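Cypemycin cysteine dehydrogenase (decarboxylating) (PDB 6JDD) catalyses the oxidative decarboxylation of the C-terminal cysteine of the cypemycin precursor peptide, a flavin-dependent step in making the aminovinyl-cysteine ring of this linaridin. Local coordinates at residues A[11-16]-A[38-43]; A[27-32]-A[58-63]; A[90-95]-A[121-126]. All coordinates share one frame; numbering follows the deposited sequence.

Contact 1 of 3, residues A[11-16]-A[38-43]. With FAD (flavin-adenine dinucleotide), chain B.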
loop_
_atom_site.group_PDB
_atom_site.type_symbol
_atom_site.label_atom_id
_atom_site.label_comp_id
_atom_site.label_asym_id
_atom_site.label_seq_id
_atom_site.Cartn_x
_atom_site.Cartn_y
_atom_site.Cartn_z
ATOM N N LEU A 11 -12.116 6.466 -38.544
ATOM C CA LEU A 11 -12.005 7.758 -37.834
ATOM C C LEU A 11 -11.571 7.528 -36.385
ATOM O O LEU A 11 -11.404 6.425 -35.994
ATOM C CB LEU A 11 -13.326 8.516 -37.952
ATOM C CG LEU A 11 -14.570 7.798 -37.477
ATOM C CD1 LEU A 11 -14.654 7.803 -35.963
ATOM C CD2 LEU A 11 -15.776 8.485 -38.081
ATOM N N HIS A 12 -11.316 8.605 -35.671
ATOM C CA HIS A 12 -10.877 8.625 -34.268
ATOM C C HIS A 12 -11.823 9.507 -33.477
ATOM O O HIS A 12 -12.138 10.605 -33.958
ATOM C CB HIS A 12 -9.472 9.186 -34.142
ATOM C CG HIS A 12 -9.000 9.132 -32.736
ATOM N ND1 HIS A 12 -8.141 8.165 -32.295
ATOM C CD2 HIS A 12 -9.301 9.890 -31.670
ATOM C CE1 HIS A 12 -7.919 8.350 -31.015
ATOM N NE2 HIS A 12 -8.633 9.368 -30.604
ATOM N N VAL A 13 -12.253 9.013 -32.323
ATOM C CA VAL A 13 -13.131 9.754 -31.390
ATOM C C VAL A 13 -12.311 10.024 -30.138
ATOM O O VAL A 13 -11.772 9.104 -29.571
ATOM C CB VAL A 13 -14.449 9.025 -31.087
ATOM C CG1 VAL A 13 -15.243 9.807 -30.082
ATOM C CG2 VAL A 13 -15.292 8.806 -32.332
ATOM N N HIS A 14 -12.190 11.290 -29.775
ATOM C CA HIS A 14 -11.507 11.741 -28.546
ATOM C C HIS A 14 -12.568 12.208 -27.561
ATOM O O HIS A 14 -13.322 13.153 -27.887
ATOM C CB HIS A 14 -10.482 12.821 -28.871
ATOM C CG HIS A 14 -9.746 13.306 -27.673
ATOM N ND1 HIS A 14 -9.043 12.445 -26.848
ATOM C CD2 HIS A 14 -9.639 14.533 -27.128
ATOM C CE1 HIS A 14 -8.524 13.140 -25.854
ATOM N NE2 HIS A 14 -8.900 14.419 -25.985
ATOM N N VAL A 15 -12.665 11.497 -26.445
ATOM C CA VAL A 15 -13.754 11.672 -25.444
ATOM C C VAL A 15 -13.187 12.436 -24.256
ATOM O O VAL A 15 -12.165 11.986 -23.707
ATOM C CB VAL A 15 -14.319 10.314 -25.004
ATOM C CG1 VAL A 15 -15.548 10.473 -24.099
ATOM C CG2 VAL A 15 -14.611 9.422 -26.205
ATOM N N THR A 16 -13.853 13.509 -23.827
ATOM C CA THR A 16 -13.360 14.413 -22.749
ATOM C C THR A 16 -14.422 14.491 -21.653
ATOM O O THR A 16 -15.507 14.077 -21.883
ATOM C CB THR A 16 -12.950 15.800 -23.294
ATOM O OG1 THR A 16 -14.112 16.587 -23.591
ATOM C CG2 THR A 16 -12.028 15.740 -24.504
ATOM N N LEU A 38 -16.854 0.640 -40.937
ATOM C CA LEU A 38 -16.032 1.745 -40.392
ATOM C C LEU A 38 -15.164 1.241 -39.242
ATOM O O LEU A 38 -15.705 0.608 -38.359
ATOM C CB LEU A 38 -16.968 2.848 -39.910
ATOM C CG LEU A 38 -16.295 4.124 -39.412
ATOM C CD1 LEU A 38 -15.324 4.690 -40.433
ATOM C CD2 LEU A 38 -17.355 5.148 -39.079
ATOM N N VAL A 39 -13.867 1.518 -39.268
ATOM C CA VAL A 39 -12.971 1.299 -38.098
ATOM C C VAL A 39 -12.995 2.549 -37.206
ATOM O O VAL A 39 -12.642 3.627 -37.689
ATOM C CB VAL A 39 -11.543 0.935 -38.540
ATOM C CG1 VAL A 39 -10.569 0.876 -37.373
ATOM C CG2 VAL A 39 -11.528 -0.377 -39.270
ATOM N N VAL A 40 -13.376 2.391 -35.942
ATOM C CA VAL A 40 -13.530 3.500 -34.968
ATOM C C VAL A 40 -12.453 3.328 -33.901
ATOM O O VAL A 40 -12.503 2.360 -33.148
ATOM C CB VAL A 40 -14.937 3.491 -34.361
ATOM C CG1 VAL A 40 -15.157 4.603 -33.346
ATOM C CG2 VAL A 40 -15.995 3.552 -35.418
ATOM N N ASN A 41 -11.503 4.242 -33.866
ATOM C CA ASN A 41 -10.509 4.369 -32.773
ATOM C C ASN A 41 -11.045 5.342 -31.722
ATOM O O ASN A 41 -11.797 6.245 -32.066
ATOM C CB ASN A 41 -9.146 4.825 -33.291
ATOM C CG ASN A 41 -8.665 3.990 -34.454
ATOM O OD1 ASN A 41 -8.307 2.825 -34.297
ATOM N ND2 ASN A 41 -8.638 4.595 -35.627
ATOM N N VAL A 42 -10.666 5.143 -30.473
ATOM C CA VAL A 42 -11.176 5.981 -29.362
ATOM C C VAL A 42 -10.055 6.260 -28.365
ATOM O O VAL A 42 -9.332 5.329 -27.964
ATOM C CB VAL A 42 -12.373 5.318 -28.665
ATOM C CG1 VAL A 42 -12.966 6.246 -27.622
ATOM C CG2 VAL A 42 -13.450 4.892 -29.644
ATOM N N SER A 43 -9.923 7.522 -28.005
ATOM C CA SER A 43 -9.050 7.994 -26.901
ATOM C C SER A 43 -9.953 8.579 -25.812
ATOM O O SER A 43 -10.996 9.132 -26.122
ATOM C CB SER A 43 -7.982 8.972 -27.376
ATOM O OG SER A 43 -8.536 10.148 -27.951
HETATM P PA FAD B . -8.010 15.925 -18.887
HETATM O O1A FAD B . -6.935 15.171 -19.599
HETATM O O2A FAD B . -8.818 15.206 -17.860
HETATM O O5B FAD B . -7.385 17.253 -18.238
HETATM C C5B FAD B . -6.890 17.193 -16.877
HETATM C C4B FAD B . -5.871 18.287 -16.669
HETATM O O4B FAD B . -4.677 17.718 -16.073
HETATM C C3B FAD B . -5.397 19.014 -17.935
HETATM O O3B FAD B . -5.163 20.394 -17.680
HETATM C C2B FAD B . -4.098 18.277 -18.274
HETATM O O2B FAD B . -3.206 19.064 -19.033
HETATM C C1B FAD B . -3.554 17.993 -16.879
HETATM N N9A FAD B . -2.660 16.843 -16.821
HETATM C C8A FAD B . -1.818 16.386 -17.805
HETATM N N7A FAD B . -1.143 15.322 -17.435
HETATM C C5A FAD B . -1.568 15.067 -16.137
HETATM C C6A FAD B . -1.226 14.075 -15.198
HETATM N N6A FAD B . -0.341 13.110 -15.430
HETATM N N1A FAD B . -1.844 14.119 -13.994
HETATM C C2A FAD B . -2.736 15.093 -13.766
HETATM N N3A FAD B . -3.135 16.076 -14.569
HETATM C C4A FAD B . -2.504 16.003 -15.752
HETATM N N1 FAD B . -16.494 20.788 -18.395
HETATM C C2 FAD B . -16.963 21.216 -19.590
HETATM O O2 FAD B . -16.267 21.915 -20.330
HETATM N N3 FAD B . -18.210 20.902 -20.029
HETATM C C4 FAD B . -19.070 20.131 -19.285
HETATM O O4 FAD B . -20.183 19.872 -19.718
HETATM C C4X FAD B . -18.618 19.665 -18.035
HETATM N N5 FAD B . -19.423 18.929 -17.313
HETATM C C5X FAD B . -18.960 18.489 -16.101
HETATM C C6 FAD B . -19.811 17.695 -15.312
HETATM C C7 FAD B . -19.415 17.219 -14.085
HETATM C C7M FAD B . -20.353 16.372 -13.265
HETATM C C8 FAD B . -18.119 17.531 -13.603
HETATM C C8M FAD B . -17.661 17.019 -12.263
HETATM C C9 FAD B . -17.274 18.308 -14.369
HETATM C C9A FAD B . -17.672 18.799 -15.624
HETATM N N10 FAD B . -16.844 19.586 -16.423
HETATM C C10 FAD B . -17.284 20.046 -17.650
HETATM C "C1'" FAD B . -15.489 19.932 -15.956
HETATM C "C2'" FAD B . -14.425 19.064 -16.600
HETATM O "O2'" FAD B . -14.579 17.716 -16.168
HETATM C "C3'" FAD B . -13.022 19.556 -16.236
HETATM O "O3'" FAD B . -12.790 20.818 -16.853
HETATM C "C4'" FAD B . -11.907 18.588 -16.641
HETATM O "O4'" FAD B . -10.643 19.120 -16.241
HETATM C "C5'" FAD B . -11.889 18.316 -18.127
HETATM O "O5'" FAD B . -10.702 17.547 -18.464
HETATM P P FAD B . -10.565 16.923 -19.935
HETATM O O1P FAD B . -10.842 17.999 -20.932
HETATM O O2P FAD B . -11.366 15.664 -19.991
HETATM O O3P FAD B . -9.004 16.556 -19.976
#

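Contact 2 of 3, residues A[27-32]-A[58-63]. With FAD (flavin-adenine dinucleotide), chain C.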
loop_
_atom_site.group_PDB
_atom_site.type_symbol
_atom_site.label_atom_id
_atom_site.label_comp_id
_atom_site.label_asym_id
_atom_site.label_seq_id
_atom_site.Cartn_x
_atom_site.Cartn_y
_atom_site.Cartn_z
ATOM N N TRP A 27 -23.657 6.070 -28.427
ATOM C CA TRP A 27 -23.355 6.633 -29.771
ATOM C C TRP A 27 -22.300 5.818 -30.525
ATOM O O TRP A 27 -22.432 5.665 -31.732
ATOM C CB TRP A 27 -22.914 8.080 -29.632
ATOM C CG TRP A 27 -24.086 8.952 -29.383
ATOM C CD1 TRP A 27 -24.475 9.512 -28.204
ATOM C CD2 TRP A 27 -25.086 9.273 -30.349
ATOM N NE1 TRP A 27 -25.640 10.209 -28.376
ATOM C CE2 TRP A 27 -26.036 10.083 -29.691
ATOM C CE3 TRP A 27 -25.255 8.967 -31.695
ATOM C CZ2 TRP A 27 -27.144 10.612 -30.356
ATOM C CZ3 TRP A 27 -26.364 9.474 -32.345
ATOM C CH2 TRP A 27 -27.289 10.295 -31.684
ATOM N N ILE A 28 -21.248 5.350 -29.868
ATOM C CA ILE A 28 -20.263 4.435 -30.522
ATOM C C ILE A 28 -21.009 3.172 -30.988
ATOM O O ILE A 28 -20.815 2.765 -32.146
ATOM C CB ILE A 28 -19.080 4.078 -29.600
ATOM C CG1 ILE A 28 -18.298 5.316 -29.142
ATOM C CG2 ILE A 28 -18.171 3.046 -30.278
ATOM C CD1 ILE A 28 -17.601 6.039 -30.250
ATOM N N HIS A 29 -21.846 2.571 -30.137
ATOM C CA HIS A 29 -22.648 1.382 -30.506
ATOM C C HIS A 29 -23.497 1.715 -31.738
ATOM O O HIS A 29 -23.460 0.935 -32.686
ATOM C CB HIS A 29 -23.482 0.929 -29.317
ATOM C CG HIS A 29 -24.371 -0.223 -29.642
ATOM N ND1 HIS A 29 -23.850 -1.476 -29.951
ATOM C CD2 HIS A 29 -25.716 -0.317 -29.719
ATOM C CE1 HIS A 29 -24.837 -2.285 -30.190
ATOM N NE2 HIS A 29 -25.988 -1.602 -30.053
ATOM N N TRP A 30 -24.208 2.846 -31.725
ATOM C CA TRP A 30 -25.011 3.359 -32.879
ATOM C C TRP A 30 -24.159 3.430 -34.161
ATOM O O TRP A 30 -24.537 2.823 -35.198
ATOM C CB TRP A 30 -25.635 4.727 -32.563
ATOM C CG TRP A 30 -26.318 5.389 -33.723
ATOM C CD1 TRP A 30 -27.638 5.282 -34.063
ATOM C CD2 TRP A 30 -25.727 6.274 -34.699
ATOM N NE1 TRP A 30 -27.897 6.017 -35.185
ATOM C CE2 TRP A 30 -26.748 6.627 -35.605
ATOM C CE3 TRP A 30 -24.444 6.794 -34.900
ATOM C CZ2 TRP A 30 -26.523 7.479 -36.686
ATOM C CZ3 TRP A 30 -24.214 7.619 -35.977
ATOM C CH2 TRP A 30 -25.243 7.959 -36.856
ATOM N N LEU A 31 -23.031 4.127 -34.105
ATOM C CA LEU A 31 -22.148 4.264 -35.284
ATOM C C LEU A 31 -21.669 2.878 -35.755
ATOM O O LEU A 31 -21.635 2.661 -36.954
ATOM C CB LEU A 31 -20.988 5.181 -34.903
ATOM C CG LEU A 31 -19.973 5.462 -36.006
ATOM C CD1 LEU A 31 -20.634 6.129 -37.200
ATOM C CD2 LEU A 31 -18.847 6.305 -35.453
ATOM N N ARG A 32 -21.362 1.940 -34.866
ATOM C CA ARG A 32 -20.894 0.579 -35.285
ATOM C C ARG A 32 -22.011 -0.172 -36.029
ATOM O O ARG A 32 -21.682 -0.913 -36.940
ATOM C CB ARG A 32 -20.391 -0.197 -34.065
ATOM C CG ARG A 32 -19.234 0.490 -33.349
ATOM C CD ARG A 32 -17.887 0.175 -33.931
ATOM N NE ARG A 32 -17.609 -1.220 -33.678
ATOM C CZ ARG A 32 -17.778 -2.209 -34.537
ATOM N NH1 ARG A 32 -18.220 -1.986 -35.767
ATOM N NH2 ARG A 32 -17.471 -3.427 -34.155
ATOM N N ARG A 58 -13.547 -0.707 -25.351
ATOM C CA ARG A 58 -12.717 -1.776 -25.951
ATOM C C ARG A 58 -13.645 -2.815 -26.594
ATOM O O ARG A 58 -13.242 -3.381 -27.602
ATOM C CB ARG A 58 -11.801 -2.438 -24.926
ATOM C CG ARG A 58 -10.601 -1.604 -24.544
ATOM C CD ARG A 58 -9.719 -2.308 -23.536
ATOM N NE ARG A 58 -9.051 -1.307 -22.721
ATOM C CZ ARG A 58 -8.144 -0.436 -23.192
ATOM N NH1 ARG A 58 -7.589 0.444 -22.363
ATOM N NH2 ARG A 58 -7.780 -0.461 -24.477
ATOM N N HIS A 59 -14.826 -3.073 -26.031
ATOM C CA HIS A 59 -15.816 -4.033 -26.595
ATOM C C HIS A 59 -16.609 -3.367 -27.724
ATOM O O HIS A 59 -16.757 -3.972 -28.772
ATOM C CB HIS A 59 -16.713 -4.644 -25.498
ATOM C CG HIS A 59 -15.932 -5.516 -24.567
ATOM N ND1 HIS A 59 -15.483 -6.772 -24.949
ATOM C CD2 HIS A 59 -15.433 -5.286 -23.319
ATOM C CE1 HIS A 59 -14.744 -7.278 -23.962
ATOM N NE2 HIS A 59 -14.702 -6.386 -22.939
ATOM N N LEU A 60 -17.090 -2.144 -27.549
ATOM C CA LEU A 60 -18.018 -1.566 -28.543
ATOM C C LEU A 60 -17.258 -1.057 -29.772
ATOM O O LEU A 60 -17.851 -1.040 -30.832
ATOM C CB LEU A 60 -18.805 -0.450 -27.864
ATOM C CG LEU A 60 -19.662 -0.918 -26.692
ATOM C CD1 LEU A 60 -20.123 0.242 -25.816
ATOM C CD2 LEU A 60 -20.854 -1.723 -27.191
ATOM N N ALA A 61 -15.999 -0.646 -29.632
ATOM C CA ALA A 61 -15.212 -0.039 -30.723
ATOM C C ALA A 61 -14.319 -1.098 -31.344
ATOM O O ALA A 61 -13.710 -1.839 -30.604
ATOM C CB ALA A 61 -14.391 1.114 -30.192
ATOM N N ASN A 62 -14.171 -1.074 -32.654
ATOM C CA ASN A 62 -13.403 -2.094 -33.399
ATOM C C ASN A 62 -11.965 -1.639 -33.645
ATOM O O ASN A 62 -11.194 -2.436 -34.111
ATOM C CB ASN A 62 -14.099 -2.432 -34.707
ATOM C CG ASN A 62 -14.409 -1.223 -35.546
ATOM O OD1 ASN A 62 -14.585 -0.131 -35.051
ATOM N ND2 ASN A 62 -14.487 -1.423 -36.830
ATOM N N GLY A 63 -11.632 -0.382 -33.369
ATOM C CA GLY A 63 -10.266 0.148 -33.569
ATOM C C GLY A 63 -9.480 0.121 -32.278
ATOM O O GLY A 63 -9.910 -0.553 -31.399
HETATM P PA FAD C . -22.327 -9.379 -9.382
HETATM O O1A FAD C . -22.802 -8.754 -8.111
HETATM O O2A FAD C . -21.201 -8.728 -10.113
HETATM O O5B FAD C . -21.967 -10.920 -9.113
HETATM C C5B FAD C . -20.607 -11.260 -8.745
HETATM C C4B FAD C . -20.605 -12.574 -8.003
HETATM O O4B FAD C . -19.844 -12.427 -6.777
HETATM C C3B FAD C . -21.980 -13.107 -7.576
HETATM O O3B FAD C . -22.033 -14.526 -7.662
HETATM C C2B FAD C . -22.087 -12.627 -6.126
HETATM O O2B FAD C . -22.963 -13.418 -5.352
HETATM C C1B FAD C . -20.640 -12.772 -5.666
HETATM N N9A FAD C . -20.286 -11.892 -4.560
HETATM C C8A FAD C . -21.102 -11.441 -3.553
HETATM N N7A FAD C . -20.473 -10.657 -2.707
HETATM C C5A FAD C . -19.171 -10.592 -3.188
HETATM C C6A FAD C . -18.018 -9.922 -2.735
HETATM N N6A FAD C . -17.987 -9.155 -1.649
HETATM N N1A FAD C . -16.884 -10.078 -3.458
HETATM C C2A FAD C . -16.921 -10.852 -4.551
HETATM N N3A FAD C . -17.942 -11.528 -5.071
HETATM C C4A FAD C . -19.049 -11.352 -4.331
HETATM N N1 FAD C . -23.322 -12.197 -18.706
HETATM C C2 FAD C . -24.602 -12.248 -19.141
HETATM O O2 FAD C . -25.449 -12.914 -18.542
HETATM N N3 FAD C . -25.013 -11.575 -20.248
HETATM C C4 FAD C . -24.154 -10.804 -20.992
HETATM O O4 FAD C . -24.567 -10.217 -21.981
HETATM C C4X FAD C . -22.812 -10.725 -20.571
HETATM N N5 FAD C . -21.979 -9.995 -21.267
HETATM C C5X FAD C . -20.680 -9.935 -20.837
HETATM C C6 FAD C . -19.771 -9.154 -21.572
HETATM C C7 FAD C . -18.452 -9.048 -21.200
HETATM C C7M FAD C . -17.505 -8.203 -22.012
HETATM C C8 FAD C . -17.996 -9.738 -20.050
HETATM C C8M FAD C . -16.556 -9.636 -19.621
HETATM C C9 FAD C . -18.879 -10.507 -19.319
HETATM C C9A FAD C . -20.228 -10.621 -19.693
HETATM N N10 FAD C . -21.146 -11.389 -18.978
HETATM C C10 FAD C . -22.464 -11.469 -19.388
HETATM C "C1'" FAD C . -20.710 -12.121 -17.776
HETATM C "C2'" FAD C . -21.094 -11.400 -16.498
HETATM O "O2'" FAD C . -20.376 -10.173 -16.404
HETATM C "C3'" FAD C . -20.788 -12.260 -15.269
HETATM O "O3'" FAD C . -21.663 -13.384 -15.251
HETATM C "C4'" FAD C . -20.914 -11.506 -13.943
HETATM O "O4'" FAD C . -20.589 -12.381 -12.861
HETATM C "C5'" FAD C . -22.299 -10.939 -13.730
HETATM O "O5'" FAD C . -22.401 -10.404 -12.382
HETATM P P FAD C . -23.686 -9.533 -11.981
HETATM O O1P FAD C . -24.911 -10.284 -12.383
HETATM O O2P FAD C . -23.492 -8.143 -12.491
HETATM O O3P FAD C . -23.573 -9.526 -10.380
#

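Contact 3 of 3, residues A[90-95]-A[121-126]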
loop_
_atom_site.group_PDB
_atom_site.type_symbol
_atom_site.label_atom_id
_atom_site.label_comp_id
_atom_site.label_asym_id
_atom_site.label_seq_id
_atom_site.Cartn_x
_atom_site.Cartn_y
_atom_site.Cartn_z
ATOM N N PHE A 90 -11.066 13.347 -37.055
ATOM C CA PHE A 90 -10.923 13.356 -35.582
ATOM C C PHE A 90 -12.105 14.115 -35.000
ATOM O O PHE A 90 -12.313 15.252 -35.371
ATOM C CB PHE A 90 -9.610 14.006 -35.169
ATOM C CG PHE A 90 -8.400 13.225 -35.579
ATOM C CD1 PHE A 90 -7.924 13.281 -36.871
ATOM C CD2 PHE A 90 -7.770 12.394 -34.675
ATOM C CE1 PHE A 90 -6.816 12.544 -37.247
ATOM C CE2 PHE A 90 -6.645 11.675 -35.048
ATOM C CZ PHE A 90 -6.173 11.747 -36.334
ATOM N N LEU A 91 -12.901 13.439 -34.189
ATOM C CA LEU A 91 -14.109 14.036 -33.578
ATOM C C LEU A 91 -13.827 14.136 -32.086
ATOM O O LEU A 91 -13.567 13.114 -31.487
ATOM C CB LEU A 91 -15.359 13.192 -33.864
ATOM C CG LEU A 91 -15.508 12.702 -35.302
ATOM C CD1 LEU A 91 -16.655 11.706 -35.427
ATOM C CD2 LEU A 91 -15.726 13.867 -36.265
ATOM N N VAL A 92 -13.867 15.336 -31.531
ATOM C CA VAL A 92 -13.792 15.551 -30.065
ATOM C C VAL A 92 -15.225 15.571 -29.523
ATOM O O VAL A 92 -15.937 16.530 -29.731
ATOM C CB VAL A 92 -12.983 16.814 -29.741
ATOM C CG1 VAL A 92 -12.714 16.933 -28.251
ATOM C CG2 VAL A 92 -11.667 16.832 -30.510
ATOM N N PHE A 93 -15.620 14.481 -28.882
ATOM C CA PHE A 93 -17.034 14.097 -28.679
ATOM C C PHE A 93 -17.173 13.437 -27.320
ATOM O O PHE A 93 -16.736 12.303 -27.161
ATOM C CB PHE A 93 -17.471 13.133 -29.783
ATOM C CG PHE A 93 -18.930 12.766 -29.737
ATOM C CD1 PHE A 93 -19.903 13.716 -29.988
ATOM C CD2 PHE A 93 -19.322 11.480 -29.433
ATOM C CE1 PHE A 93 -21.246 13.392 -29.932
ATOM C CE2 PHE A 93 -20.667 11.159 -29.382
ATOM C CZ PHE A 93 -21.631 12.112 -29.630
ATOM N N PRO A 94 -17.633 14.138 -26.267
ATOM C CA PRO A 94 -17.754 15.591 -26.264
ATOM C C PRO A 94 -16.441 16.346 -26.025
ATOM O O PRO A 94 -15.442 15.726 -25.697
ATOM C CB PRO A 94 -18.637 15.813 -25.045
ATOM C CG PRO A 94 -18.147 14.780 -24.082
ATOM C CD PRO A 94 -17.923 13.564 -24.957
ATOM N N ALA A 95 -16.486 17.674 -26.193
ATOM C CA ALA A 95 -15.320 18.558 -26.004
ATOM C C ALA A 95 -15.616 19.511 -24.879
ATOM O O ALA A 95 -16.488 20.302 -25.017
ATOM C CB ALA A 95 -15.022 19.299 -27.242
ATOM N N ALA A 121 -5.785 16.318 -40.881
ATOM C CA ALA A 121 -7.114 15.770 -41.216
ATOM C C ALA A 121 -8.195 16.680 -40.632
ATOM O O ALA A 121 -7.964 17.459 -39.701
ATOM C CB ALA A 121 -7.251 14.348 -40.703
ATOM N N PRO A 122 -9.434 16.595 -41.164
ATOM C CA PRO A 122 -10.573 17.283 -40.563
ATOM C C PRO A 122 -10.710 16.955 -39.070
ATOM O O PRO A 122 -10.674 15.839 -38.696
ATOM C CB PRO A 122 -11.765 16.729 -41.340
ATOM C CG PRO A 122 -11.189 16.236 -42.649
ATOM C CD PRO A 122 -9.787 15.783 -42.340
ATOM N N LEU A 123 -10.829 17.998 -38.268
ATOM C CA LEU A 123 -10.943 17.940 -36.796
ATOM C C LEU A 123 -12.237 18.625 -36.427
ATOM O O LEU A 123 -12.310 19.813 -36.600
ATOM C CB LEU A 123 -9.769 18.705 -36.183
ATOM C CG LEU A 123 -9.427 18.357 -34.738
ATOM C CD1 LEU A 123 -8.048 18.831 -34.399
ATOM C CD2 LEU A 123 -10.422 18.953 -33.769
ATOM N N VAL A 124 -13.210 17.886 -35.937
ATOM C CA VAL A 124 -14.542 18.440 -35.578
ATOM C C VAL A 124 -14.712 18.401 -34.070
ATOM O O VAL A 124 -14.427 17.405 -33.457
ATOM C CB VAL A 124 -15.676 17.691 -36.267
ATOM C CG1 VAL A 124 -16.995 18.400 -36.051
ATOM C CG2 VAL A 124 -15.388 17.517 -37.746
ATOM N N ILE A 125 -15.232 19.486 -33.538
ATOM C CA ILE A 125 -15.318 19.715 -32.078
ATOM C C ILE A 125 -16.790 19.775 -31.702
ATOM O O ILE A 125 -17.488 20.758 -32.073
ATOM C CB ILE A 125 -14.564 20.982 -31.657
ATOM C CG1 ILE A 125 -13.116 20.911 -32.120
ATOM C CG2 ILE A 125 -14.680 21.175 -30.150
ATOM C CD1 ILE A 125 -12.296 22.116 -31.775
ATOM N N ALA A 126 -17.209 18.758 -30.970
ATOM C CA ALA A 126 -18.569 18.649 -30.449
ATOM C C ALA A 126 -18.535 19.192 -29.027
ATOM O O ALA A 126 -18.598 18.423 -28.073
ATOM C CB ALA A 126 -19.026 17.235 -30.552
#

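Contact 1 of 3, residues A[11-16]-A[38-43]
With CG anti to the backbone N in both His12 (chi1 -177°) and His14 (chi1 -179°), the two imidazoles stand on the same face of the sheet and converge on Ser43, whose chi1 of 61° lifts OG between them. The setting is the first beta-alpha-beta unit of a Rossmann-like flavoprotein sheet, where parallel strands 11-15 and 39-43 pair through Val13 N to Asn41 O and Ser43 N to Val13 O. Ser43 OG lies near the plane of each ring, at its edge, hydrogen-bonded to His12 NE2 at 2.8 Å and to His14 ND1 at 2.6 Å. His12 ND1 bonds Ser84 OG, so the imidazole is fixed at both ends while Asn41 O sits over one face. Replacing His12 by an alanine would probably cost Ser43 OG one of its two ring bonds and deprive Ser84 OG of its ring partner. Asn41 bonds Lys64 N through OD1, and its ND2, held by Glu10 OE2 and Ser87 OG, adds a weak bond to Leu11 O. On the sheet's other face Leu11, Val13 and Val15 pack with Val40 and Val42, and Val15 and Val40 touch helix 24-34. Past the strand Thr16 enters the FAD pocket, its CA 3.6 Å from phosphate oxygen O2P.

Contact 2 of 3, residues A[27-32]-A[58-63]
Helix 24-34 passes the C-terminal end of helix 54-60 with its closest CA pair, His29 and Leu60, 5.8 Å apart, and at Ala61 the chain leaves helical geometry to head for the next strand. These are two of the connecting helices of the Rossmann-like alpha/beta fold, meeting on one side of the parallel sheet. Arg32 makes the polar part of the contact, while Leu60 contributes at least as much surface. The arginine chain bends at chi2 and chi3, which folds the guanidinium back over the end of the neighbouring helix and brings NE to Leu60 O at 2.9 Å. That hydrogen bond is noticeably bent, 134° at the hydrogen, and the carbonyl oxygen lies somewhat out of the guanidinium plane. The flat group also stacks on the amide of Asn62: the planes are 14° apart and Asn62 CG sits 3.6 Å above the guanidinium, over its centre. Bonds from OD1 to Val40 N and from ND2 to Leu38 O probably hold the Asn62 amide in that orientation.

Deeper in, Ile28 CG2, anti to the backbone N, approaches Ala61 CB at 4.2 Å and Leu60 CB at 4.3 Å. Leu60 CD2 comes within 4.1 Å of His29 ND1, and these two residues pack on Ile19 and Leu23 of the second subunit, respectively, so the joint borders a subunit interface. His59, just before Leu60, has methyl C7M of an FAD bound by the second subunit over one ring face, 3.5 Å from His59 NE2.

Contact 3 of 3, residues A[90-95]-A[121-126]
Val124 N donates to Phe90 O at 2.8 Å, a nearly straight bond and among the shortest between these segments. Strand 90-95, broken at its corner, and strand 123-127 are parallel neighbours in the Rossmann-like sheet, and the cis peptide before Pro94 marks the turn where strand 90-95 changes direction. Ahead of this turn the pairing is regular, with Val92 N bonding Val124 O and Ala126 N bonding Val92 O. Past it, Ala95 N bonds Ala126 O at 2.9 Å from above the carbonyl plane.

One face of the pair carries Leu91 and Val124, with helix 172-185 over them; Leu91 CD2 runs alongside Val124, 3.8 Å from Val124 CB. The opposite face carries Phe90, Val92, Leu123 and Ile125 against helices 97-104 and 111-118. There Val92 CG2 meets Leu123 CD2 at 4.1 Å, and Phe90 turns the edge of its ring to Ala121 CB. Phe93, with CG anti to the backbone N (chi1 -175°), sets its ring edge against Ala126, Phe93 CD1 to Ala126 CB at 3.7 Å, and stacks on Phe170. Beyond the corner Ala95 CB packs on Ile125 CG2, 3.5 Å away.

Contacts 1 and 3 are neighbouring parts of one parallel sheet, their centres about 9 Å apart, joined where strand 10-15 lies beside strand 90-95. The centre of contact 2 is about 9 Å from that of contact 1 and about 16 Å from that of contact 3, among the helices flanking the sheet. Along the chain contacts 1 and 2 interlock, since 27-32 falls between 11-16 and 38-43, whereas contact 3 opens only after both have closed. Gly63 N meets Val40 O across contacts 1 and 2, and Thr16 OG1 meets Pro94 O across contacts 1 and 3. Thus the strand ends that reach the FAD site are tied through one sheet to the helices bordering another subunit.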